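Local coordinates for protein cycloalternan-forming enzyme (Listeria monocytogenes serovar 1/2a, PDB 5F7U) that is a multidomain enzyme of the glycoside hydrolase family 31 type, with a TIM-barrel core that binds glycans and a family 6 carbohydrate-binding module, at residues W630-F635 and R647-A652; P656-H661 and K693-R698. The protein carries 1 engineered substitution. All coordinates share one frame; numbering follows the deposited sequence.

Contact 1 (W630-F635 and R647-A652). With GLC (alpha-D-glucopyranose), chain F.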
loop_
_atom_site.group_PDB
_atom_site.type_symbol
_atom_site.label_atom_id
_atom_site.label_comp_id
_atom_site.label_asym_id
_atom_site.label_seq_id
_atom_site.Cartn_x
_atom_site.Cartn_y
_atom_site.Cartn_z
ATOM N N TRP A 630 9.283 0.738 -0.942
ATOM C CA TRP A 630 9.818 0.679 -2.303
ATOM C C TRP A 630 11.314 0.920 -2.223
ATOM O O TRP A 630 11.803 1.431 -1.207
ATOM C CB TRP A 630 9.116 1.701 -3.221
ATOM C CG TRP A 630 9.380 3.163 -2.876
ATOM C CD1 TRP A 630 9.121 3.794 -1.672
ATOM C CD2 TRP A 630 9.917 4.163 -3.744
ATOM N NE1 TRP A 630 9.495 5.124 -1.742
ATOM C CE2 TRP A 630 9.971 5.384 -3.001
ATOM C CE3 TRP A 630 10.345 4.161 -5.078
ATOM C CZ2 TRP A 630 10.468 6.590 -3.555
ATOM C CZ3 TRP A 630 10.824 5.376 -5.645
ATOM C CH2 TRP A 630 10.885 6.562 -4.871
ATOM N N ASP A 631 12.046 0.530 -3.272
ATOM C CA ASP A 631 13.464 0.868 -3.374
ATOM C C ASP A 631 13.551 2.344 -3.778
ATOM O O ASP A 631 13.332 2.659 -4.940
ATOM C CB ASP A 631 14.161 0.002 -4.456
ATOM C CG ASP A 631 14.016 -1.513 -4.220
ATOM O OD1 ASP A 631 13.834 -1.961 -3.084
ATOM O OD2 ASP A 631 14.110 -2.272 -5.210
ATOM N N MET A 632 13.823 3.241 -2.827
ATOM C CA MET A 632 13.756 4.679 -3.122
ATOM C C MET A 632 14.710 5.029 -4.267
ATOM O O MET A 632 15.870 4.600 -4.276
ATOM C CB MET A 632 14.000 5.540 -1.869
ATOM C CG MET A 632 15.290 5.260 -1.120
ATOM S SD MET A 632 15.765 6.697 -0.132
ATOM C CE MET A 632 16.576 7.623 -1.420
ATOM N N ALA A 633 14.181 5.755 -5.254
ATOM C CA ALA A 633 14.928 6.158 -6.459
ATOM C C ALA A 633 15.298 5.027 -7.412
ATOM O O ALA A 633 16.070 5.260 -8.325
ATOM C CB ALA A 633 16.157 7.013 -6.107
ATOM N N GLY A 634 14.734 3.829 -7.206
ATOM C CA GLY A 634 14.939 2.665 -8.109
ATOM C C GLY A 634 16.213 1.916 -7.764
ATOM O O GLY A 634 17.177 2.521 -7.291
ATOM N N PHE A 635 16.236 0.602 -7.998
ATOM C CA PHE A 635 17.404 -0.186 -7.567
ATOM C C PHE A 635 18.360 -0.530 -8.714
ATOM O O PHE A 635 19.460 -1.035 -8.485
ATOM C CB PHE A 635 16.994 -1.416 -6.737
ATOM C CG PHE A 635 16.742 -2.694 -7.533
ATOM C CD1 PHE A 635 16.038 -2.705 -8.759
ATOM C CD2 PHE A 635 17.169 -3.918 -7.005
ATOM C CE1 PHE A 635 15.834 -3.914 -9.447
ATOM C CE2 PHE A 635 16.935 -5.128 -7.680
ATOM C CZ PHE A 635 16.276 -5.121 -8.903
ATOM N N ARG A 647 14.050 13.900 -4.796
ATOM C CA ARG A 647 12.581 13.787 -4.842
ATOM C C ARG A 647 12.100 12.495 -4.211
ATOM O O ARG A 647 11.124 12.497 -3.450
ATOM C CB ARG A 647 12.054 13.910 -6.282
ATOM C CG ARG A 647 12.285 15.264 -6.942
ATOM C CD ARG A 647 11.642 16.394 -6.136
ATOM N NE ARG A 647 11.502 17.642 -6.880
ATOM C CZ ARG A 647 11.168 18.799 -6.327
ATOM N NH1 ARG A 647 10.885 18.859 -5.020
ATOM N NH2 ARG A 647 11.079 19.877 -7.086
ATOM N N ALA A 648 12.802 11.405 -4.516
ATOM C CA ALA A 648 12.491 10.086 -3.994
ATOM C C ALA A 648 12.742 10.023 -2.484
ATOM O O ALA A 648 11.917 9.473 -1.755
ATOM C CB ALA A 648 13.317 9.038 -4.715
ATOM N N THR A 649 13.857 10.601 -2.037
ATOM C CA THR A 649 14.192 10.675 -0.612
ATOM C C THR A 649 13.051 11.299 0.184
ATOM O O THR A 649 12.632 10.739 1.198
ATOM C CB THR A 649 15.464 11.505 -0.392
ATOM O OG1 THR A 649 16.584 10.807 -0.927
ATOM C CG2 THR A 649 15.700 11.819 1.089
ATOM N N ALA A 650 12.552 12.443 -0.282
ATOM C CA ALA A 650 11.523 13.191 0.436
ATOM C C ALA A 650 10.243 12.356 0.552
ATOM O O ALA A 650 9.645 12.257 1.635
ATOM C CB ALA A 650 11.230 14.494 -0.287
ATOM N N MET A 651 9.822 11.769 -0.566
ATOM C CA MET A 651 8.619 10.936 -0.549
ATOM C C MET A 651 8.842 9.712 0.367
ATOM O O MET A 651 7.976 9.394 1.173
ATOM C CB MET A 651 8.187 10.541 -1.960
ATOM C CG MET A 651 6.950 9.635 -2.009
ATOM S SD MET A 651 7.408 7.892 -1.853
ATOM C CE MET A 651 5.812 7.147 -1.563
ATOM N N ALA A 652 10.006 9.069 0.249
ATOM C CA ALA A 652 10.288 7.834 0.994
ATOM C C ALA A 652 10.255 8.058 2.498
ATOM O O ALA A 652 9.764 7.200 3.261
ATOM C CB ALA A 652 11.636 7.243 0.578
HETATM C C1 GLC F . 15.171 -10.134 -6.651
HETATM C C2 GLC F . 14.708 -8.971 -5.746
HETATM C C3 GLC F . 15.790 -7.890 -5.551
HETATM C C4 GLC F . 17.107 -8.531 -5.084
HETATM C C5 GLC F . 17.445 -9.786 -5.902
HETATM C C6 GLC F . 18.651 -10.547 -5.376
HETATM O O2 GLC F . 13.444 -8.467 -6.189
HETATM O O3 GLC F . 15.384 -6.910 -4.579
HETATM O O4 GLC F . 18.184 -7.582 -5.197
HETATM O O5 GLC F . 16.343 -10.707 -6.036
HETATM O O6 GLC F . 18.936 -11.565 -6.356
#
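W630, at the end of barrel strand 628-631, and M632, just after it, pack against A648, T649, M651 and A652 of helix 642-653; this strand and helix begin a beta-alpha-beta unit of the TIM barrel. No hydrogen bond crosses between 630-635 and 647-652, and every touching residue is buried.

The aromatic contacts centre on the W630 indole. Its CG sits between the backbone N and the carbonyl carbon (chi1 66°), which swings the ring toward the helix. The benzo corner meets the first alanine, CH2 of W630 lying 3.5 Å from CB of A648. The five-membered ring lies beside the sulfur: M651 SD comes within 3.5 Å of W630 NE1 in an oblique Met-aromatic contact, 4.2 Å from the centroid of that ring and 52° off its normal. The ring of F610, on helix 607-622, meets the indole with its plane nearly parallel, and F610 also touches M651.

Aliphatic contacts continue around the type II turn from D631 to G634. A633 and A648 meet through their methyl groups, CB to CB at 3.8 Å; these small residues let the turn come close to the helix, with their CA atoms 5.2 Å apart. F635, beyond the turn, reaches the sugar pocket, where the edge of its ring meets O4 of the bound alpha-D-glucopyranose.

M632 runs beside T649. A bend at chi3 (-83°) brings the M632 methyl CE to 3.2 Å from T649 OG1, a hydroxyl already hydrogen-bonded to the carbonyl oxygen of Y645.

Contact 2 (P656-H661 and K693-R698). With GLC (alpha-D-glucopyranose), chain F.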
loop_
_atom_site.group_PDB
_atom_site.type_symbol
_atom_site.label_atom_id
_atom_site.label_comp_id
_atom_site.label_asym_id
_atom_site.label_seq_id
_atom_site.Cartn_x
_atom_site.Cartn_y
_atom_site.Cartn_z
ATOM N N PRO A 656 5.193 4.548 4.274
ATOM C CA PRO A 656 5.090 3.648 5.439
ATOM C C PRO A 656 6.435 3.032 5.848
ATOM O O PRO A 656 6.754 3.028 7.036
ATOM C CB PRO A 656 4.110 2.564 4.956
ATOM C CG PRO A 656 3.250 3.287 3.953
ATOM C CD PRO A 656 4.232 4.168 3.212
ATOM N N ILE A 657 7.218 2.575 4.871
ATOM C CA ILE A 657 8.534 1.963 5.117
ATOM C C ILE A 657 9.557 2.630 4.198
ATOM O O ILE A 657 9.352 2.706 2.974
ATOM C CB ILE A 657 8.534 0.426 4.861
ATOM C CG1 ILE A 657 7.441 -0.328 5.658
ATOM C CG2 ILE A 657 9.932 -0.181 5.068
ATOM C CD1 ILE A 657 7.620 -0.345 7.179
ATOM N N MET A 658 10.649 3.104 4.785
ATOM C CA MET A 658 11.705 3.827 4.064
ATOM C C MET A 658 12.911 2.904 3.895
ATOM O O MET A 658 13.435 2.377 4.886
ATOM C CB MET A 658 12.118 5.080 4.852
ATOM C CG MET A 658 13.064 5.998 4.089
ATOM S SD MET A 658 13.668 7.324 5.147
ATOM C CE MET A 658 14.508 8.268 3.877
ATOM N N GLN A 659 13.342 2.689 2.639
ATOM C CA GLN A 659 14.385 1.675 2.356
ATOM C C GLN A 659 15.116 2.018 1.058
ATOM O O GLN A 659 14.458 2.267 0.040
ATOM C CB GLN A 659 13.733 0.278 2.208
ATOM C CG GLN A 659 14.689 -0.908 1.956
ATOM C CD GLN A 659 14.622 -1.522 0.561
ATOM O OE1 GLN A 659 15.180 -2.607 0.344
ATOM N NE2 GLN A 659 13.956 -0.858 -0.392
ATOM N N PHE A 660 16.449 2.042 1.093
ATOM C CA PHE A 660 17.244 2.105 -0.167
ATOM C C PHE A 660 17.840 0.753 -0.479
ATOM O O PHE A 660 18.085 -0.058 0.432
ATOM C CB PHE A 660 18.302 3.259 -0.196
ATOM C CG PHE A 660 19.457 3.100 0.779
ATOM C CD1 PHE A 660 20.518 2.212 0.510
ATOM C CD2 PHE A 660 19.521 3.886 1.949
ATOM C CE1 PHE A 660 21.592 2.089 1.396
ATOM C CE2 PHE A 660 20.591 3.758 2.848
ATOM C CZ PHE A 660 21.637 2.867 2.560
ATOM N N HIS A 661 18.084 0.513 -1.767
ATOM C CA HIS A 661 18.503 -0.810 -2.235
ATOM C C HIS A 661 19.117 -0.672 -3.630
ATOM O O HIS A 661 18.864 0.325 -4.351
ATOM C CB HIS A 661 17.281 -1.771 -2.240
ATOM C CG HIS A 661 17.602 -3.170 -2.669
ATOM N ND1 HIS A 661 18.667 -3.885 -2.157
ATOM C CD2 HIS A 661 17.010 -3.975 -3.588
ATOM C CE1 HIS A 661 18.714 -5.077 -2.740
ATOM N NE2 HIS A 661 17.715 -5.162 -3.606
ATOM N N LYS A 693 17.901 15.953 6.210
ATOM C CA LYS A 693 16.693 16.706 6.575
ATOM C C LYS A 693 15.493 15.768 6.612
ATOM O O LYS A 693 14.742 15.761 7.582
ATOM C CB LYS A 693 16.442 17.867 5.621
ATOM C CG LYS A 693 15.136 18.615 5.905
ATOM C CD LYS A 693 14.987 19.917 5.118
ATOM C CE LYS A 693 14.532 19.667 3.681
ATOM N NZ LYS A 693 14.014 20.910 3.022
ATOM N N TYR A 694 15.313 14.988 5.548
ATOM C CA TYR A 694 14.154 14.099 5.463
ATOM C C TYR A 694 14.215 12.913 6.418
ATOM O O TYR A 694 13.213 12.600 7.057
ATOM C CB TYR A 694 13.871 13.691 4.006
ATOM C CG TYR A 694 13.303 14.877 3.302
ATOM C CD1 TYR A 694 12.019 15.329 3.611
ATOM C CD2 TYR A 694 14.078 15.623 2.417
ATOM C CE1 TYR A 694 11.506 16.483 3.035
ATOM C CE2 TYR A 694 13.571 16.785 1.823
ATOM C CZ TYR A 694 12.291 17.201 2.141
ATOM O OH TYR A 694 11.783 18.351 1.567
ATOM N N LEU A 695 15.376 12.270 6.530
ATOM C CA LEU A 695 15.516 11.196 7.507
ATOM C C LEU A 695 15.285 11.706 8.942
ATOM O O LEU A 695 14.589 11.054 9.729
ATOM C CB LEU A 695 16.867 10.491 7.404
ATOM C CG LEU A 695 17.125 9.396 8.456
ATOM C CD1 LEU A 695 16.042 8.314 8.464
ATOM C CD2 LEU A 695 18.512 8.795 8.281
ATOM N N TYR A 696 15.876 12.853 9.285
ATOM C CA TYR A 696 15.680 13.395 10.644
ATOM C C TYR A 696 14.230 13.782 10.873
ATOM O O TYR A 696 13.687 13.538 11.954
ATOM C CB TYR A 696 16.602 14.582 10.952
ATOM C CG TYR A 696 18.096 14.337 10.767
ATOM C CD1 TYR A 696 18.645 13.038 10.768
ATOM C CD2 TYR A 696 18.968 15.423 10.648
ATOM C CE1 TYR A 696 20.016 12.832 10.594
ATOM C CE2 TYR A 696 20.333 15.235 10.477
ATOM C CZ TYR A 696 20.847 13.942 10.450
ATOM O OH TYR A 696 22.199 13.787 10.277
ATOM N N THR A 697 13.594 14.358 9.854
ATOM C CA THR A 697 12.158 14.657 9.952
ATOM C C THR A 697 11.347 13.394 10.255
ATOM O O THR A 697 10.455 13.412 11.131
ATOM C CB THR A 697 11.616 15.409 8.704
ATOM O OG1 THR A 697 12.296 16.665 8.611
ATOM C CG2 THR A 697 10.131 15.701 8.851
ATOM N N ARG A 698 11.657 12.302 9.542
ATOM C CA ARG A 698 10.968 11.039 9.773
ATOM C C ARG A 698 11.187 10.573 11.221
ATOM O O ARG A 698 10.240 10.133 11.881
ATOM C CB ARG A 698 11.403 9.956 8.759
ATOM C CG ARG A 698 10.650 8.645 8.932
ATOM C CD ARG A 698 11.274 7.534 8.092
ATOM N NE ARG A 698 10.538 6.277 8.202
ATOM C CZ ARG A 698 9.392 6.013 7.571
ATOM N NH1 ARG A 698 8.794 6.916 6.793
ATOM N NH2 ARG A 698 8.821 4.830 7.736
HETATM C C1 GLC F . 15.171 -10.134 -6.651
HETATM C C2 GLC F . 14.708 -8.971 -5.746
HETATM C C3 GLC F . 15.790 -7.890 -5.551
HETATM C C4 GLC F . 17.107 -8.531 -5.084
HETATM C C5 GLC F . 17.445 -9.786 -5.902
HETATM C C6 GLC F . 18.651 -10.547 -5.376
HETATM O O2 GLC F . 13.444 -8.467 -6.189
HETATM O O3 GLC F . 15.384 -6.910 -4.579
HETATM O O4 GLC F . 18.184 -7.582 -5.197
HETATM O O5 GLC F . 16.343 -10.707 -6.036
HETATM O O6 GLC F . 18.936 -11.565 -6.356
HETATM O O HOH W 1 10.667 2.238 7.575
#
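This is a buried strand-to-helix contact in the TIM barrel, part polar and part apolar, in which the eighth barrel strand, 657-660, packs against helix 687-700. The segment axes approach to 11.6 Å at 148°, nearer antiparallel, so long side chains do the bridging.

R698 reaches across from the helix. With CG anti to the backbone N (chi1 -177°) and the chain extended to NE, it carries its guanidinium to the start of the strand. There NH2 donates to P656 O at 2.8 Å; the oxygen lies in the guanidinium plane, but the donor stands well above the carbonyl plane and the N-H...O angle is a bent 137°. NH1 bonds to the carbonyl oxygens of A653 and A655, and NE to that of F365. A water accepts from M658 N and, weakly, from R698 NH2.

The M658 and R698 side chains run antiparallel alongside one another. CB of M658 lies above one face of the guanidinium, displaced toward its rim, and M658 SD is 3.8 Å from R698 CD; the same sulfur meets L695 CD1 at 4.2 Å.

At the other end of the strand segment, H661 NE2 donates to O4 of alpha-D-glucopyranose at 2.9 Å and is also hydrogen-bonded to O3 at 3.1 Å. Helix packing on the outside and a sugar site at the C-terminal strand ends are typical of the TIM barrel of family 31.

How the contacts relate
Along the chain the two contacts come in series. Contact 1 closes a short loop, with 11 residues between its segments 630-635 and 647-652, that joins strand 628-631 to helix 642-653; the chain then enters strand 657-660, where contact 2 opens, and 31 residues separate 656-661 from 693-698 on helix 687-700. The loops neither nest nor cross. They are joined laterally, because strands 628-631 and 657-660 are neighbours in the barrel: D631 OD1 and Q659 NE2 lie 2.9 Å apart, probably hydrogen-bonded. The rings of F635 and H661 also meet, and both reach the same alpha-D-glucopyranose. Together the contacts tie the last two strands to two outer helices.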